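Local atomic coordinates of fatty acid/retinol binding protein protein 7, isoform A, confirmed BY transcript evidence (Caenorhabditis elegans, PDB entry 2W9Y), a protein that probably binds fatty acids and retinoids, oleic acid among them, as a member of the nematode fatty-acid and retinol-binding family of lipid carriers. Residues A[1-5]-A[27-32]; A[14-18]-A[136-140]. All blocks are in the same frame, centred on the assembly; numbering follows the deposited sequence.

Contact 1: residues A[1-5]-A[27-32]. With SO4 (sulfate ion), chain B.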
# COMPACT_ATOMS: atom_id res chain seq x y z
N GLY A 1 -2.23 -10.87 -13.61
CA GLY A 1 -2.80 -12.15 -13.07
C GLY A 1 -4.11 -11.84 -12.33
O GLY A 1 -4.88 -10.97 -12.79
N ALA A 2 -4.37 -12.53 -11.21
CA ALA A 2 -5.66 -12.33 -10.55
C ALA A 2 -5.92 -10.86 -10.14
O ALA A 2 -7.07 -10.36 -10.24
CB ALA A 2 -5.78 -13.23 -9.37
N MET A 3 -4.89 -10.19 -9.62
CA MET A 3 -5.11 -8.84 -9.09
C MET A 3 -5.33 -7.67 -10.05
O MET A 3 -6.04 -6.71 -9.69
CB MET A 3 -4.06 -8.51 -8.05
CG MET A 3 -4.27 -9.34 -6.79
SD MET A 3 -5.73 -8.75 -5.84
CE MET A 3 -5.22 -7.07 -5.47
N SER A 4 -4.76 -7.70 -11.24
CA SER A 4 -4.88 -6.59 -12.19
C SER A 4 -4.19 -5.28 -11.68
O SER A 4 -4.68 -4.18 -11.96
CB SER A 4 -6.35 -6.26 -12.56
OG SER A 4 -7.13 -7.36 -13.02
N VAL A 5 -3.06 -5.39 -11.00
CA VAL A 5 -2.27 -4.16 -10.62
C VAL A 5 -1.93 -3.24 -11.79
O VAL A 5 -1.89 -2.02 -11.65
CB VAL A 5 -0.93 -4.56 -9.96
CG1 VAL A 5 0.02 -3.35 -9.91
CG2 VAL A 5 -1.22 -5.07 -8.50
N ILE A 27 -0.57 -13.06 -5.61
CA ILE A 27 -1.91 -13.56 -5.30
C ILE A 27 -2.35 -14.50 -6.42
O ILE A 27 -2.41 -14.09 -7.58
CB ILE A 27 -2.96 -12.40 -5.26
CG1 ILE A 27 -2.65 -11.38 -4.17
CG2 ILE A 27 -4.38 -12.92 -5.01
CD1 ILE A 27 -2.22 -12.01 -2.86
N THR A 28 -2.66 -15.74 -6.06
CA THR A 28 -3.14 -16.75 -7.02
C THR A 28 -4.64 -16.61 -7.23
O THR A 28 -5.33 -15.86 -6.51
CB THR A 28 -2.88 -18.17 -6.48
OG1 THR A 28 -3.57 -18.32 -5.23
CG2 THR A 28 -1.41 -18.48 -6.27
N ALA A 29 -5.19 -17.37 -8.18
CA ALA A 29 -6.58 -17.20 -8.51
C ALA A 29 -7.42 -17.66 -7.34
O ALA A 29 -8.54 -17.10 -7.11
CB ALA A 29 -6.96 -18.01 -9.77
N ASP A 30 -6.94 -18.66 -6.59
CA ASP A 30 -7.76 -19.11 -5.43
C ASP A 30 -7.58 -18.23 -4.17
O ASP A 30 -8.46 -18.22 -3.28
CB ASP A 30 -7.51 -20.57 -5.07
CG ASP A 30 -6.12 -20.81 -4.56
OD1 ASP A 30 -5.19 -20.63 -5.35
OD2 ASP A 30 -5.93 -21.15 -3.37
N GLU A 31 -6.48 -17.46 -4.14
CA GLU A 31 -6.23 -16.51 -3.03
C GLU A 31 -7.02 -15.20 -3.07
O GLU A 31 -7.46 -14.68 -2.03
CB GLU A 31 -4.75 -16.19 -2.95
CG GLU A 31 -3.93 -17.39 -2.35
CD GLU A 31 -2.46 -17.22 -2.59
OE1 GLU A 31 -2.04 -16.23 -3.24
OE2 GLU A 31 -1.66 -18.06 -2.13
N LYS A 32 -7.22 -14.68 -4.28
CA LYS A 32 -7.94 -13.43 -4.41
C LYS A 32 -9.32 -13.46 -3.73
O LYS A 32 -9.69 -12.52 -3.04
CB LYS A 32 -8.02 -12.99 -5.88
CG LYS A 32 -8.58 -11.61 -6.00
CD LYS A 32 -8.61 -11.13 -7.44
CE LYS A 32 -9.37 -9.83 -7.58
NZ LYS A 32 -9.59 -9.56 -9.04
S SO4 B . -2.88 -8.14 -15.75
O1 SO4 B . -3.97 -8.63 -14.94
O2 SO4 B . -1.62 -8.67 -15.23
O3 SO4 B . -3.09 -8.54 -17.15
O4 SO4 B . -2.89 -6.68 -15.58
O HOH W 1 -2.67 -14.64 -10.50
O HOH W 2 -2.30 -11.35 -8.65
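K32 reaches along A2 fully extended, its CG anti to its own backbone N (chi1 -172°), and closes on the N-terminal residues 1-5 with a bond from NZ to A2 O at 2.9 Å. The ammonium comes in 29° from the carbonyl plane, and the aliphatic part of the same side chain passes A2 on the way, CD lying 4.0 Å from A2 CB. M3 lies against the middle of that chain: its SD is 4.0 Å from K32 CG, the two side chains crossing at a slant. Bent at chi2 and chi3, M3 also lays its CG on the branch point of I27, 3.7 Å from I27 CB, and reaches L99 and L102 of helix 82-104. Residues 27-32 form the turn from helix 18-26 into helix 32-39, where T28 OG1 accepts from E31 N in an ST motif and E31 OE1 takes T28 N in return. A methionine in place of K32 would probably leave A2 O without its charged donor and the N-terminal residues less firmly tied. Two waters bridge the backbones, both donating to I27 O, one accepting from A2 N and the other from M3 N.

Contact 2: residues A[14-18]-A[136-140]; sequences NFFPT and PDIKF
D137 and T18 supply the polar grip at one end of this contact. A single carboxylate oxygen, D137 OD2, takes two bonds from one residue: T18 N at 3.0 Å, nearly along the C-O axis, and T18 OG1 at 2.8 Å, on the anti lone pair. T18 OG1 lies beside its own backbone N (chi1 -67°), which brings both donors to the same oxygen. R76 adds a salt bridge to OD2, and that charge would probably help keep the aspartate ionised. The other direct bond is between backbones, from K139 N to N14 O at 3.0 Å.

Two waters extend the polar contact along N14 and K139. One accepts from N14 ND2 and donates to K139 O, while the second donates to N14 OD1 and accepts from K139 NZ. Between them the side chains run side by side in the same direction, K139 CD 3.7 Å from N14 ND2, with the lysine extended beyond CG.

In the all-helical FAR fold, this is where the C-terminal tail after helix 125-134 lies against the linker leading into helix 18-26, whose N-cap position is P17.

The van der Waals contacts centre on I138. Its CD1 methyl rests on the carbonyl oxygen F15 O at 3.4 Å and makes an apolar contact with the P17 ring at CG; its CG2 branch meets F15 at CD1, 4.3 Å away, and within the tail lies 3.5 Å above the centre of the F140 ring. F15 has K139 O over one face, offset toward the rim, and its CE1 is 4.3 Å from F140 CD1. Beyond the tail, F15 packs on Y87, L91 and M94 of helix 82-104. F140 stacks on F120, and its terminal carboxylate, close to the F15 ring, is hydrogen-bonded through OXT to H117.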
# COMPACT_ATOMS: atom_id res chain seq x y z
N ASN A 14 3.04 4.82 -9.04
CA ASN A 14 4.20 5.53 -8.58
C ASN A 14 4.49 5.46 -7.09
O ASN A 14 5.68 5.36 -6.71
CB ASN A 14 4.12 7.02 -8.95
CG ASN A 14 4.40 7.30 -10.38
OD1 ASN A 14 4.74 6.41 -11.16
ND2 ASN A 14 4.21 8.56 -10.78
N PHE A 15 3.44 5.50 -6.25
CA PHE A 15 3.58 5.54 -4.79
C PHE A 15 3.64 4.15 -4.09
O PHE A 15 3.85 4.08 -2.89
CB PHE A 15 2.40 6.34 -4.16
CG PHE A 15 2.49 7.77 -4.44
CD1 PHE A 15 3.47 8.54 -3.82
CD2 PHE A 15 1.68 8.36 -5.38
CE1 PHE A 15 3.62 9.90 -4.12
CE2 PHE A 15 1.76 9.74 -5.63
CZ PHE A 15 2.72 10.50 -5.03
N PHE A 16 3.41 3.06 -4.83
CA PHE A 16 3.31 1.73 -4.20
C PHE A 16 4.71 1.26 -3.70
O PHE A 16 5.63 1.23 -4.49
CB PHE A 16 2.76 0.66 -5.21
CG PHE A 16 1.27 0.45 -5.10
CD1 PHE A 16 0.34 1.48 -5.37
CD2 PHE A 16 0.78 -0.76 -4.65
CE1 PHE A 16 -1.03 1.27 -5.21
CE2 PHE A 16 -0.57 -0.99 -4.51
CZ PHE A 16 -1.48 0.03 -4.78
N PRO A 17 4.84 0.93 -2.41
CA PRO A 17 6.10 0.22 -2.02
C PRO A 17 6.23 -1.12 -2.73
O PRO A 17 5.23 -1.73 -3.11
CB PRO A 17 5.94 -0.02 -0.52
CG PRO A 17 4.93 1.10 -0.05
CD PRO A 17 3.96 1.17 -1.22
N THR A 18 7.47 -1.55 -2.93
CA THR A 18 7.80 -2.83 -3.60
C THR A 18 7.07 -4.00 -2.97
O THR A 18 6.48 -4.87 -3.71
CB THR A 18 9.33 -3.06 -3.68
OG1 THR A 18 9.86 -2.06 -4.59
CG2 THR A 18 9.61 -4.46 -4.32
N PRO A 136 13.61 4.39 -1.84
CA PRO A 136 14.32 4.68 -3.11
C PRO A 136 13.54 4.06 -4.28
O PRO A 136 13.77 4.45 -5.43
CB PRO A 136 15.69 3.97 -2.94
CG PRO A 136 15.47 2.99 -1.78
CD PRO A 136 14.38 3.51 -0.94
N ASP A 137 12.57 3.20 -3.96
CA ASP A 137 11.76 2.51 -5.01
C ASP A 137 10.48 3.28 -5.39
O ASP A 137 9.79 2.91 -6.36
CB ASP A 137 11.35 1.10 -4.53
CG ASP A 137 10.67 1.12 -3.18
OD1 ASP A 137 10.92 2.08 -2.35
OD2 ASP A 137 9.92 0.16 -2.91
N ILE A 138 10.17 4.34 -4.66
CA ILE A 138 8.97 5.13 -4.94
C ILE A 138 9.26 6.39 -5.78
O ILE A 138 10.27 7.02 -5.59
CB ILE A 138 8.35 5.55 -3.55
CG1 ILE A 138 7.68 4.30 -2.97
CG2 ILE A 138 7.33 6.74 -3.68
CD1 ILE A 138 6.92 4.56 -1.58
N LYS A 139 8.37 6.70 -6.73
CA LYS A 139 8.46 7.92 -7.50
C LYS A 139 7.51 8.97 -6.86
O LYS A 139 6.29 8.99 -7.12
CB LYS A 139 8.06 7.64 -8.96
CG LYS A 139 8.33 8.86 -9.93
CD LYS A 139 7.85 8.56 -11.35
CE LYS A 139 7.93 9.84 -12.18
NZ LYS A 139 7.55 9.53 -13.57
N PHE A 140 8.06 9.87 -6.05
CA PHE A 140 7.21 10.75 -5.28
C PHE A 140 6.63 11.85 -6.15
O PHE A 140 7.25 12.26 -7.17
CB PHE A 140 8.02 11.40 -4.13
CG PHE A 140 8.28 10.46 -3.01
CD1 PHE A 140 7.33 10.27 -2.04
CD2 PHE A 140 9.49 9.75 -2.93
CE1 PHE A 140 7.51 9.36 -1.02
CE2 PHE A 140 9.70 8.86 -1.90
CZ PHE A 140 8.76 8.67 -0.91
OXT PHE A 140 5.56 12.42 -5.86
O HOH W 3 4.37 10.42 -8.40
O HOH W 4 5.55 6.95 -13.70

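In the fold
Both contacts fasten loops that flank helix 18-26: contact 2 holds the linker just before it, contact 1 the turn just after it. Each brings in a chain end, the N-terminus in contact 1 and the C-terminus in contact 2, and their centres lie 21 Å apart. Both are partly buried, but contact 1 is the more peripheral, about 16 Å from the chain centre against 10 Å, and the smaller. Its one direct hydrogen bond comes from a lysine, with waters joining the backbones; contact 2 adds a doubly bonded carboxylate, a backbone bond and aromatic packing. Helix 82-104 backs both, meeting M3 in one and F15 and F140 in the other.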